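Local coordinates for protein serine protease MT3772 (Mycobacterium tuberculosis, PDB 3K6Y) that probably cleaves peptide bonds as a membrane-associated, trypsin-like serine endopeptidase, its protease domain making up most of this chain, and is thought to protect against acid and oxidative stress, at residues 22-27 against 146-151; 173-178 against 205-210; 61-66 against 118-123; 130-135 against 186-191. All blocks are in the same frame, centred on the assembly; numbering follows the deposited sequence.

How the interactions relate
Interactions 1, 2 and 4 belong to the C-terminal barrel of a two-barrel serine protease, and interaction 3 ties a strand of the N-terminal barrel to the linker between the two. The centres of interactions 1 and 2 are about 8 Å apart, and Arg175 of interaction 2 bonds through NH1 to Val24 O of interaction 1, at 2.8 Å. Interaction 4 joins interaction 1 through the Arg148-Asp130 salt bridge and meets interaction 3, about 11 Å away between centres, where Phe63 packs on Pro186. The predicted nucleophile Ser183 has the side chain of Val178, of interaction 2, about 6 Å away; interaction 1 lies farther off.

Interaction 1 (22-27 against 146-151); sequences IPVASP and PARIRE
Arg148 and Arg150 reach out from strand 146-151 to clasp the backbone carbonyls of the irregular segment 22-27, which runs past them in roughly the reverse direction. The path of Arg148 can be traced atom by atom. Its CB lies near Val24 CG2, and CG follows the same methyl at 4.0 Å. CD then passes Ala25 O, where the chain bends (chi3 -52°) and swings the guanidinium alongside the two carbonyls. NE gives a hydrogen bond to Ala25 O at 2.9 Å, from above that carbonyl's plane, and a weak one to Ser26 O. The straighter bond comes from NH2, which meets Ser26 O at 2.9 Å with an N-H...O angle of 168°. NH1 turns to Asp130 and Gly128, so every nitrogen of the group has a partner and its rotation is fixed.

Strand 143-157 belongs to the C-terminal barrel of the chymotrypsin-like fold, and here Arg150 and Glu151 form a classic beta bulge opposite Thr173. The N-terminal extension, which precedes both barrels, is laid over this bulged strand.

Arg150 takes an extended course from CG to NE alongside Ile22 O, which CG and CD both approach, and NH1 bonds that oxygen at 2.9 Å in the guanidinium plane. Water 2 takes a further NH1 proton. Ile22 crosses Glu151 at about a right angle, its CD1 lying 3.6 Å from Glu151 CD, while water 1 links Ile22 N to Glu151 OE1. At the far end, Pro27 CB rests on the Pro146-Ala147 peptide, 3.6 Å from Ala147 N.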
loop_
_atom_site.group_PDB
_atom_site.type_symbol
_atom_site.label_atom_id
_atom_site.label_comp_id
_atom_site.label_asym_id
_atom_site.label_seq_id
_atom_site.Cartn_x
_atom_site.Cartn_y
_atom_site.Cartn_z
ATOM N N ILE A 22 20.522 1.947 26.902
ATOM C CA ILE A 22 21.738 2.395 27.583
ATOM C C ILE A 22 21.489 3.745 28.258
ATOM O O ILE A 22 21.080 4.706 27.596
ATOM C CB ILE A 22 22.947 2.484 26.633
ATOM C CG1 ILE A 22 23.365 1.091 26.150
ATOM C CG2 ILE A 22 24.123 3.167 27.330
ATOM C CD1 ILE A 22 24.650 1.090 25.339
ATOM N N PRO A 23 21.729 3.828 29.583
ATOM C CA PRO A 23 21.604 5.114 30.240
ATOM C C PRO A 23 22.701 6.066 29.767
ATOM O O PRO A 23 23.869 5.668 29.637
ATOM C CB PRO A 23 21.824 4.782 31.725
ATOM C CG PRO A 23 21.749 3.342 31.836
ATOM C CD PRO A 23 22.109 2.759 30.523
ATOM N N VAL A 24 22.317 7.307 29.484
ATOM C CA VAL A 24 23.272 8.344 29.112
ATOM C C VAL A 24 22.854 9.649 29.754
ATOM O O VAL A 24 21.705 9.804 30.176
ATOM C CB VAL A 24 23.380 8.542 27.566
ATOM C CG1 VAL A 24 23.853 7.279 26.891
ATOM C CG2 VAL A 24 22.051 9.065 26.954
ATOM N N ALA A 25 23.783 10.601 29.804
ATOM C CA ALA A 25 23.486 11.907 30.387
ATOM C C ALA A 25 22.386 12.668 29.644
ATOM O O ALA A 25 22.159 12.434 28.452
ATOM C CB ALA A 25 24.749 12.741 30.461
ATOM N N SER A 26 21.712 13.589 30.328
ATOM C CA SER A 26 20.710 14.429 29.695
ATOM C C SER A 26 21.329 15.157 28.507
ATOM O O SER A 26 22.515 15.525 28.546
ATOM C CB SER A 26 20.145 15.459 30.671
ATOM O OG SER A 26 19.382 14.836 31.680
ATOM N N PRO A 27 20.543 15.352 27.433
ATOM C CA PRO A 27 21.055 16.090 26.281
ATOM C C PRO A 27 21.422 17.515 26.655
ATOM O O PRO A 27 20.804 18.115 27.542
ATOM C CB PRO A 27 19.873 16.096 25.305
ATOM C CG PRO A 27 18.991 14.991 25.768
ATOM C CD PRO A 27 19.158 14.886 27.237
ATOM N N PRO A 146 17.385 18.919 21.344
ATOM C CA PRO A 146 18.651 18.333 21.769
ATOM C C PRO A 146 18.537 16.833 22.045
ATOM O O PRO A 146 17.505 16.356 22.569
ATOM C CB PRO A 146 18.979 19.098 23.052
ATOM C CG PRO A 146 18.238 20.391 22.923
ATOM C CD PRO A 146 16.964 20.046 22.190
ATOM N N ALA A 147 19.576 16.086 21.713
ATOM C CA ALA A 147 19.541 14.643 21.856
ATOM C C ALA A 147 20.919 14.104 22.175
ATOM O O ALA A 147 21.914 14.809 22.050
ATOM C CB ALA A 147 18.965 13.975 20.582
ATOM N N ARG A 148 20.962 12.855 22.617
ATOM C CA ARG A 148 22.200 12.167 22.907
ATOM C C ARG A 148 22.072 10.726 22.455
ATOM O O ARG A 148 21.064 10.074 22.738
ATOM C CB ARG A 148 22.565 12.269 24.400
ATOM C CG ARG A 148 23.954 11.746 24.695
ATOM C CD ARG A 148 24.420 11.909 26.172
ATOM N NE ARG A 148 24.278 13.282 26.655
ATOM C CZ ARG A 148 25.135 14.274 26.403
ATOM N NH1 ARG A 148 26.216 14.070 25.656
ATOM N NH2 ARG A 148 24.889 15.475 26.893
ATOM N N ILE A 149 23.085 10.212 21.775
ATOM C CA ILE A 149 23.065 8.825 21.326
ATOM C C ILE A 149 23.117 7.890 22.528
ATOM O O ILE A 149 23.968 8.060 23.418
ATOM C CB ILE A 149 24.262 8.485 20.399
ATOM C CG1 ILE A 149 24.242 9.331 19.114
ATOM C CG2 ILE A 149 24.309 6.997 20.061
ATOM C CD1 ILE A 149 23.085 8.990 18.138
ATOM N N ARG A 150 22.231 6.889 22.556
ATOM C CA ARG A 150 22.366 5.791 23.525
ATOM C C ARG A 150 23.149 4.640 22.918
ATOM O O ARG A 150 24.174 4.247 23.464
ATOM C CB ARG A 150 21.003 5.296 24.016
ATOM C CG ARG A 150 20.160 6.312 24.735
ATOM C CD ARG A 150 18.897 5.628 25.212
ATOM N NE ARG A 150 17.928 6.535 25.795
ATOM C CZ ARG A 150 17.952 6.970 27.058
ATOM N NH1 ARG A 150 18.947 6.623 27.866
ATOM N NH2 ARG A 150 17.003 7.765 27.510
ATOM N N GLU A 151 22.678 4.079 21.807
ATOM C CA GLU A 151 23.237 2.846 21.283
ATOM C C GLU A 151 22.751 2.607 19.860
ATOM O O GLU A 151 21.622 2.970 19.537
ATOM C CB GLU A 151 22.755 1.691 22.177
ATOM C CG GLU A 151 23.411 0.348 21.977
ATOM C CD GLU A 151 22.821 -0.730 22.892
ATOM O OE1 GLU A 151 21.732 -0.516 23.487
ATOM O OE2 GLU A 151 23.447 -1.803 23.005
HETATM O O HOH W 1 19.493 1.229 23.871
HETATM O O HOH W 2 19.171 7.725 30.644
#

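Interaction 2 (173-178 against 205-210); sequences TIRADV and DAETGF
Thr173 to Arg175 pairs antiparallel with Thr208 to Phe210, the short axes 4.5 Å apart, with Ile174 and Gly209 as the hydrogen-bonded pair, linked both ways. One rung farther, Ala176 N bonds Glu207 O from above the carbonyl plane, at 3.2 Å, as Glu207 makes an inverse gamma turn into the strand.

From the centre of that turn the Glu207 side chain reaches Arg175, whose extended chain (CG opposite the backbone N, chi1 -177°) carries its guanidinium out to the carboxylate. The salt bridge is side-on, through two hydrogen bonds: NE to OE2 of Glu207 at 2.9 Å and NH2 to OE1 at 3.1 Å. The two planes stand 66° apart, and OE2 is approached from above the carboxylate. NH1 is held by Val24 O. On the face shared by Thr173 and Phe210, Thr173 CG2 lies 3.8 Å from Phe210 CE1, both side chains pointing the same way. Over Gly209, Ile174 CG1 comes within 3.7 Å of the CA and Val178 CG2 within 3.9 Å.

Such pairing belongs to the six-stranded C-terminal barrel of chymotrypsin-like proteases; past it, loop brings the Val178 side chain to about 6 Å from that of the predicted nucleophile, Ser183.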
loop_
_atom_site.group_PDB
_atom_site.type_symbol
_atom_site.label_atom_id
_atom_site.label_comp_id
_atom_site.label_asym_id
_atom_site.label_seq_id
_atom_site.Cartn_x
_atom_site.Cartn_y
_atom_site.Cartn_z
ATOM N N THR A 173 18.958 4.126 19.323
ATOM C CA THR A 173 18.174 4.695 20.401
ATOM C C THR A 173 18.850 5.969 20.863
ATOM O O THR A 173 20.082 6.025 20.927
ATOM C CB THR A 173 18.018 3.724 21.566
ATOM O OG1 THR A 173 19.313 3.274 21.971
ATOM C CG2 THR A 173 17.183 2.527 21.127
ATOM N N ILE A 174 18.054 6.990 21.167
ATOM C CA ILE A 174 18.578 8.280 21.588
ATOM C C ILE A 174 17.855 8.685 22.864
ATOM O O ILE A 174 16.727 8.230 23.131
ATOM C CB ILE A 174 18.435 9.372 20.483
ATOM C CG1 ILE A 174 16.960 9.653 20.168
ATOM C CG2 ILE A 174 19.238 8.981 19.248
ATOM C CD1 ILE A 174 16.771 10.783 19.175
ATOM N N ARG A 175 18.528 9.511 23.659
ATOM C CA ARG A 175 17.866 10.192 24.735
ATOM C C ARG A 175 17.400 11.537 24.187
ATOM O O ARG A 175 18.229 12.363 23.782
ATOM C CB ARG A 175 18.804 10.377 25.934
ATOM C CG ARG A 175 18.085 11.034 27.073
ATOM C CD ARG A 175 18.866 11.033 28.355
ATOM N NE ARG A 175 18.069 11.716 29.366
ATOM C CZ ARG A 175 18.364 11.765 30.662
ATOM N NH1 ARG A 175 19.463 11.190 31.123
ATOM N NH2 ARG A 175 17.541 12.406 31.473
ATOM N N ALA A 176 16.085 11.733 24.128
ATOM C CA ALA A 176 15.480 12.955 23.593
ATOM C C ALA A 176 13.987 12.936 23.844
ATOM O O ALA A 176 13.409 11.877 24.061
ATOM C CB ALA A 176 15.704 13.039 22.076
ATOM N N ASP A 177 13.362 14.105 23.766
ATOM C CA ASP A 177 11.911 14.211 23.778
ATOM C C ASP A 177 11.422 14.387 22.347
ATOM O O ASP A 177 11.254 15.519 21.883
ATOM C CB ASP A 177 11.463 15.395 24.641
ATOM C CG ASP A 177 9.945 15.522 24.720
ATOM N N VAL A 178 11.208 13.263 21.661
ATOM C CA VAL A 178 10.726 13.292 20.272
ATOM C C VAL A 178 9.227 13.582 20.294
ATOM O O VAL A 178 8.479 13.027 21.122
ATOM C CB VAL A 178 11.034 11.961 19.544
ATOM C CG1 VAL A 178 10.471 11.967 18.101
ATOM C CG2 VAL A 178 12.534 11.698 19.522
ATOM N N ASP A 205 9.234 3.972 27.837
ATOM C CA ASP A 205 10.458 4.690 28.204
ATOM C C ASP A 205 10.337 6.120 27.718
ATOM O O ASP A 205 10.535 6.444 26.563
ATOM C CB ASP A 205 11.641 3.943 27.614
ATOM N N ALA A 206 9.940 7.003 28.595
ATOM C CA ALA A 206 9.609 8.337 28.167
ATOM C C ALA A 206 10.650 9.037 27.304
ATOM O O ALA A 206 10.313 9.342 26.193
ATOM C CB ALA A 206 9.129 9.223 29.292
ATOM N N GLU A 207 11.871 9.259 27.786
ATOM C CA GLU A 207 12.875 10.081 27.073
ATOM C C GLU A 207 13.728 9.303 26.091
ATOM O O GLU A 207 14.901 9.482 26.026
ATOM C CB GLU A 207 13.793 10.787 28.090
ATOM C CG GLU A 207 14.086 12.257 27.806
ATOM C CD GLU A 207 15.053 12.898 28.842
ATOM O OE1 GLU A 207 14.811 12.679 30.026
ATOM O OE2 GLU A 207 16.006 13.563 28.439
ATOM N N THR A 208 13.105 8.461 25.291
ATOM C CA THR A 208 13.836 7.643 24.332
ATOM C C THR A 208 13.200 7.767 22.970
ATOM O O THR A 208 11.983 7.638 22.808
ATOM C CB THR A 208 13.926 6.172 24.766
ATOM O OG1 THR A 208 14.775 6.105 25.915
ATOM C CG2 THR A 208 14.557 5.298 23.700
ATOM N N GLY A 209 14.050 8.059 21.998
ATOM C CA GLY A 209 13.623 8.112 20.602
ATOM C C GLY A 209 14.299 7.035 19.786
ATOM O O GLY A 209 15.329 6.472 20.194
ATOM N N PHE A 210 13.730 6.787 18.605
ATOM C CA PHE A 210 14.222 5.768 17.695
ATOM C C PHE A 210 14.491 6.400 16.344
ATOM O O PHE A 210 13.672 7.197 15.841
ATOM C CB PHE A 210 13.193 4.664 17.497
ATOM C CG PHE A 210 12.954 3.841 18.726
ATOM C CD1 PHE A 210 13.782 2.766 19.016
ATOM C CD2 PHE A 210 11.946 4.177 19.612
ATOM C CE1 PHE A 210 13.579 1.994 20.163
ATOM C CE2 PHE A 210 11.731 3.412 20.775
ATOM C CZ PHE A 210 12.563 2.332 21.045
HETATM O O HOH W 3 11.138 10.617 23.077
#

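Interaction 3 (61-66 against 118-123); sequences TGFVIS and LVFAAE
Phe63 offers the edge of its ring to Phe120, and the two side chains cross at about a right angle. Phe120 CZ lies near the plane of the Phe63 ring, 3.9 Å from Phe63 CE1, so the rim of Phe120 at CZ abuts the edge of Phe63, while Phe63 CE1 stands oblique to the Phe120 ring. Phe63 and Ile65, two residues apart, form a shallow ledge against the CE1-CZ rim of Phe120: Ile65 CG2 lies on the same side of that ring as Phe63 CE1, also oblique to it and 3.9 Å from Phe120 CE1. Nearer the backbone of Phe63, Leu118 CD1 forms a smaller bump against Phe63 CB at 4.1 Å. Phe63 carries its CG between the backbone N and the carbonyl carbon (chi1 57°), which turns the ring toward the linker.

One nearly straight hydrogen bond pins the backbones, from Leu118 N to Val64 O at 2.9 Å. Beside it water 4 donates to both Ile65 O and Leu118 O.

Phe120 is further packed by Met71 of strand 69-72, Val194 and Val217. The contact therefore wedges the interbarrel linker between strands of the N-terminal barrel and, from the C-terminal barrel, strand 194-201 with the helix 214-218 that follows the barrel.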
loop_
_atom_site.group_PDB
_atom_site.type_symbol
_atom_site.label_atom_id
_atom_site.label_comp_id
_atom_site.label_asym_id
_atom_site.label_seq_id
_atom_site.Cartn_x
_atom_site.Cartn_y
_atom_site.Cartn_z
ATOM N N THR A 61 8.054 15.554 8.862
ATOM C CA THR A 61 9.260 16.249 8.439
ATOM C C THR A 61 9.941 15.425 7.358
ATOM O O THR A 61 9.733 14.225 7.270
ATOM C CB THR A 61 10.197 16.415 9.651
ATOM O OG1 THR A 61 9.491 17.089 10.691
ATOM C CG2 THR A 61 11.427 17.216 9.332
ATOM N N GLY A 62 10.757 16.079 6.534
ATOM C CA GLY A 62 11.654 15.382 5.625
ATOM C C GLY A 62 12.915 16.195 5.473
ATOM O O GLY A 62 13.056 17.272 6.061
ATOM N N PHE A 63 13.820 15.716 4.635
ATOM C CA PHE A 63 15.025 16.497 4.394
ATOM C C PHE A 63 15.532 16.232 2.984
ATOM O O PHE A 63 15.286 15.169 2.404
ATOM C CB PHE A 63 16.112 16.246 5.470
ATOM C CG PHE A 63 16.513 14.807 5.593
ATOM C CD1 PHE A 63 17.668 14.320 4.977
ATOM C CD2 PHE A 63 15.725 13.909 6.323
ATOM C CE1 PHE A 63 18.016 12.976 5.073
ATOM C CE2 PHE A 63 16.062 12.576 6.420
ATOM C CZ PHE A 63 17.215 12.100 5.806
ATOM N N VAL A 64 16.242 17.217 2.448
ATOM C CA VAL A 64 16.744 17.123 1.088
ATOM C C VAL A 64 17.938 16.168 1.046
ATOM O O VAL A 64 18.927 16.348 1.769
ATOM C CB VAL A 64 17.130 18.503 0.552
ATOM C CG1 VAL A 64 17.566 18.395 -0.895
ATOM C CG2 VAL A 64 15.968 19.477 0.682
ATOM N N ILE A 65 17.839 15.144 0.195
ATOM C CA ILE A 65 18.929 14.168 0.043
ATOM C C ILE A 65 19.723 14.338 -1.251
ATOM O O ILE A 65 20.830 13.821 -1.366
ATOM C CB ILE A 65 18.409 12.722 0.151
ATOM C CG1 ILE A 65 17.204 12.465 -0.776
ATOM C CG2 ILE A 65 18.104 12.396 1.611
ATOM C CD1 ILE A 65 16.854 10.996 -0.963
ATOM N N SER A 66 19.152 15.045 -2.213
ATOM C CA SER A 66 19.806 15.314 -3.495
ATOM C C SER A 66 18.915 16.416 -4.100
ATOM O O SER A 66 17.765 16.570 -3.697
ATOM C CB SER A 66 19.813 14.042 -4.334
ATOM O OG SER A 66 20.682 14.148 -5.454
ATOM N N LEU A 118 21.542 17.516 2.154
ATOM C CA LEU A 118 22.382 17.130 3.281
ATOM C C LEU A 118 23.106 15.851 2.937
ATOM O O LEU A 118 22.604 15.066 2.143
ATOM C CB LEU A 118 21.535 16.902 4.537
ATOM C CG LEU A 118 20.689 18.113 4.942
ATOM C CD1 LEU A 118 19.897 17.776 6.180
ATOM C CD2 LEU A 118 21.542 19.351 5.184
ATOM N N VAL A 119 24.269 15.631 3.543
ATOM C CA VAL A 119 25.041 14.422 3.288
ATOM C C VAL A 119 24.850 13.470 4.448
ATOM O O VAL A 119 24.804 13.906 5.608
ATOM C CB VAL A 119 26.563 14.745 3.128
ATOM C CG1 VAL A 119 27.321 13.555 2.557
ATOM C CG2 VAL A 119 26.754 15.924 2.218
ATOM N N PHE A 120 24.718 12.185 4.127
ATOM C CA PHE A 120 24.727 11.135 5.142
ATOM C C PHE A 120 26.124 10.977 5.704
ATOM O O PHE A 120 27.115 10.951 4.953
ATOM C CB PHE A 120 24.228 9.800 4.562
ATOM C CG PHE A 120 22.748 9.773 4.346
ATOM C CD1 PHE A 120 22.219 9.842 3.057
ATOM C CD2 PHE A 120 21.873 9.691 5.439
ATOM C CE1 PHE A 120 20.856 9.849 2.838
ATOM C CE2 PHE A 120 20.494 9.689 5.224
ATOM C CZ PHE A 120 19.988 9.751 3.929
ATOM N N ALA A 121 26.215 10.894 7.025
ATOM C CA ALA A 121 27.494 10.646 7.702
ATOM C C ALA A 121 28.074 9.301 7.299
ATOM O O ALA A 121 27.355 8.311 7.223
ATOM C CB ALA A 121 27.324 10.706 9.202
ATOM N N ALA A 122 29.383 9.290 7.042
ATOM C CA ALA A 122 30.098 8.108 6.565
ATOM C C ALA A 122 30.294 7.026 7.629
ATOM O O ALA A 122 30.399 5.852 7.286
ATOM C CB ALA A 122 31.442 8.510 5.969
ATOM N N GLU A 123 30.349 7.415 8.903
ATOM C CA GLU A 123 30.569 6.455 9.997
ATOM C C GLU A 123 29.484 6.520 11.072
ATOM O O GLU A 123 28.874 7.574 11.268
ATOM C CB GLU A 123 31.947 6.662 10.646
ATOM C CG GLU A 123 33.157 6.292 9.773
ATOM C CD GLU A 123 33.129 4.857 9.242
ATOM O OE1 GLU A 123 32.898 3.908 10.032
ATOM O OE2 GLU A 123 33.351 4.676 8.022
HETATM O O HOH W 4 21.882 12.618 0.951
#

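Interaction 4 (130-135 against 186-191); sequences DVVVLG and PLIDLN
Val132 and Ile188 face each other as the hydrogen-bonded pair of two antiparallel strands, 130-135 and 186-188, the first and fourth of the C-terminal barrel in chain order, whose meeting closes the barrel of this chymotrypsin-like fold. Their side chains share one face of the sheet, with Ile188 CG1 4.0 Å from Val132 CB. Leu134 then crosses Ile188 at about a right angle, and the methyls Leu134 CD1 and Ile188 CD1 meet at 3.9 Å. Val36 and Thr40 of helix 35-40 cover Ile188 as well.

On the other face a single branch of Leu187 does most of the touching. With CG opposite the backbone N (chi1 -179°), its CD1 is set obliquely between two valines, 3.8 Å from Val131 CG2 and 3.7 Å from Val133 CG2. Ile149 of strand 143-157 packs on the same leucine.

Farther along the chain, the end of the Leu190 side chain comes near Asp130, its CD1 4.0 Å from Asp130 CB, while the Asp130 carboxylate is turned to Arg148. Water 5 donates to Asp130 O there. At the opposite end Leu134 N donates to Pro186 O at 3.2 Å, nearly along the C=O axis, with the C=O...N angle at 170°.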
loop_
_atom_site.group_PDB
_atom_site.type_symbol
_atom_site.label_atom_id
_atom_site.label_comp_id
_atom_site.label_asym_id
_atom_site.label_seq_id
_atom_site.Cartn_x
_atom_site.Cartn_y
_atom_site.Cartn_z
ATOM N N ASP A 130 26.680 14.052 21.301
ATOM C CA ASP A 130 25.731 15.155 21.132
ATOM C C ASP A 130 25.192 15.120 19.703
ATOM O O ASP A 130 25.953 15.141 18.730
ATOM C CB ASP A 130 26.394 16.531 21.302
ATOM C CG ASP A 130 26.808 16.846 22.730
ATOM O OD1 ASP A 130 26.141 16.458 23.708
ATOM O OD2 ASP A 130 27.832 17.556 22.872
ATOM N N VAL A 131 23.873 15.071 19.586
ATOM C CA VAL A 131 23.188 15.041 18.290
ATOM C C VAL A 131 21.915 15.884 18.400
ATOM O O VAL A 131 21.511 16.275 19.501
ATOM C CB VAL A 131 22.896 13.578 17.856
ATOM C CG1 VAL A 131 24.209 12.840 17.483
ATOM C CG2 VAL A 131 22.140 12.815 18.963
ATOM N N VAL A 132 21.294 16.188 17.260
ATOM C CA VAL A 132 20.131 17.057 17.262
ATOM C C VAL A 132 19.049 16.481 16.362
ATOM O O VAL A 132 19.306 16.094 15.226
ATOM C CB VAL A 132 20.451 18.508 16.826
ATOM C CG1 VAL A 132 19.371 19.437 17.291
ATOM C CG2 VAL A 132 21.828 18.974 17.347
ATOM N N VAL A 133 17.832 16.424 16.887
ATOM C CA VAL A 133 16.651 16.060 16.113
ATOM C C VAL A 133 16.076 17.338 15.507
ATOM O O VAL A 133 15.831 18.302 16.226
ATOM C CB VAL A 133 15.590 15.374 17.032
ATOM C CG1 VAL A 133 14.199 15.284 16.362
ATOM C CG2 VAL A 133 16.085 14.017 17.470
ATOM N N LEU A 134 15.893 17.364 14.193
ATOM C CA LEU A 134 15.344 18.556 13.537
ATOM C C LEU A 134 13.994 18.232 12.920
ATOM O O LEU A 134 13.878 17.270 12.156
ATOM C CB LEU A 134 16.294 19.063 12.450
ATOM C CG LEU A 134 17.730 19.322 12.892
ATOM C CD1 LEU A 134 18.523 19.821 11.686
ATOM C CD2 LEU A 134 17.776 20.329 14.024
ATOM N N GLY A 135 12.987 19.054 13.199
ATOM C CA GLY A 135 11.685 18.771 12.619
ATOM C C GLY A 135 10.630 19.790 12.950
ATOM O O GLY A 135 10.934 20.895 13.412
ATOM N N PRO A 186 15.750 14.535 10.049
ATOM C CA PRO A 186 17.068 13.989 10.278
ATOM C C PRO A 186 17.523 14.094 11.739
ATOM O O PRO A 186 17.217 15.063 12.418
ATOM C CB PRO A 186 17.955 14.883 9.394
ATOM C CG PRO A 186 17.272 16.217 9.457
ATOM C CD PRO A 186 15.799 15.917 9.547
ATOM N N LEU A 187 18.286 13.099 12.174
ATOM C CA LEU A 187 19.147 13.238 13.339
ATOM C C LEU A 187 20.494 13.668 12.803
ATOM O O LEU A 187 21.086 12.964 11.977
ATOM C CB LEU A 187 19.287 11.889 14.024
ATOM C CG LEU A 187 20.153 11.909 15.289
ATOM C CD1 LEU A 187 19.380 12.588 16.431
ATOM C CD2 LEU A 187 20.577 10.505 15.692
ATOM N N ILE A 188 20.944 14.837 13.230
ATOM C CA ILE A 188 22.227 15.322 12.723
ATOM C C ILE A 188 23.298 15.298 13.784
ATOM O O ILE A 188 23.031 15.407 14.983
ATOM C CB ILE A 188 22.140 16.723 12.097
ATOM C CG1 ILE A 188 21.651 17.765 13.101
ATOM C CG2 ILE A 188 21.272 16.702 10.829
ATOM C CD1 ILE A 188 22.156 19.197 12.804
ATOM N N ASP A 189 24.530 15.144 13.317
ATOM C CA ASP A 189 25.695 15.324 14.178
ATOM C C ASP A 189 26.107 16.794 14.164
ATOM O O ASP A 189 25.512 17.620 13.480
ATOM C CB ASP A 189 26.839 14.372 13.795
ATOM C CG ASP A 189 27.426 14.635 12.415
ATOM O OD1 ASP A 189 28.081 13.696 11.904
ATOM O OD2 ASP A 189 27.289 15.745 11.852
ATOM N N LEU A 190 27.156 17.124 14.910
ATOM C CA LEU A 190 27.530 18.522 15.051
ATOM C C LEU A 190 28.255 19.071 13.825
ATOM O O LEU A 190 28.517 20.272 13.753
ATOM C CB LEU A 190 28.352 18.734 16.323
ATOM C CG LEU A 190 27.550 18.470 17.604
ATOM C CD1 LEU A 190 28.282 18.985 18.827
ATOM C CD2 LEU A 190 26.145 19.077 17.546
ATOM N N ASN A 191 28.558 18.174 12.887
ATOM C CA ASN A 191 29.084 18.513 11.571
ATOM C C ASN A 191 27.965 18.822 10.575
ATOM O O ASN A 191 28.234 19.188 9.434
ATOM C CB ASN A 191 29.901 17.344 11.023
ATOM C CG ASN A 191 31.178 17.115 11.782
ATOM O OD1 ASN A 191 31.842 18.057 12.201
ATOM N ND2 ASN A 191 31.533 15.856 11.959
HETATM O O HOH W 5 27.948 14.496 17.041
#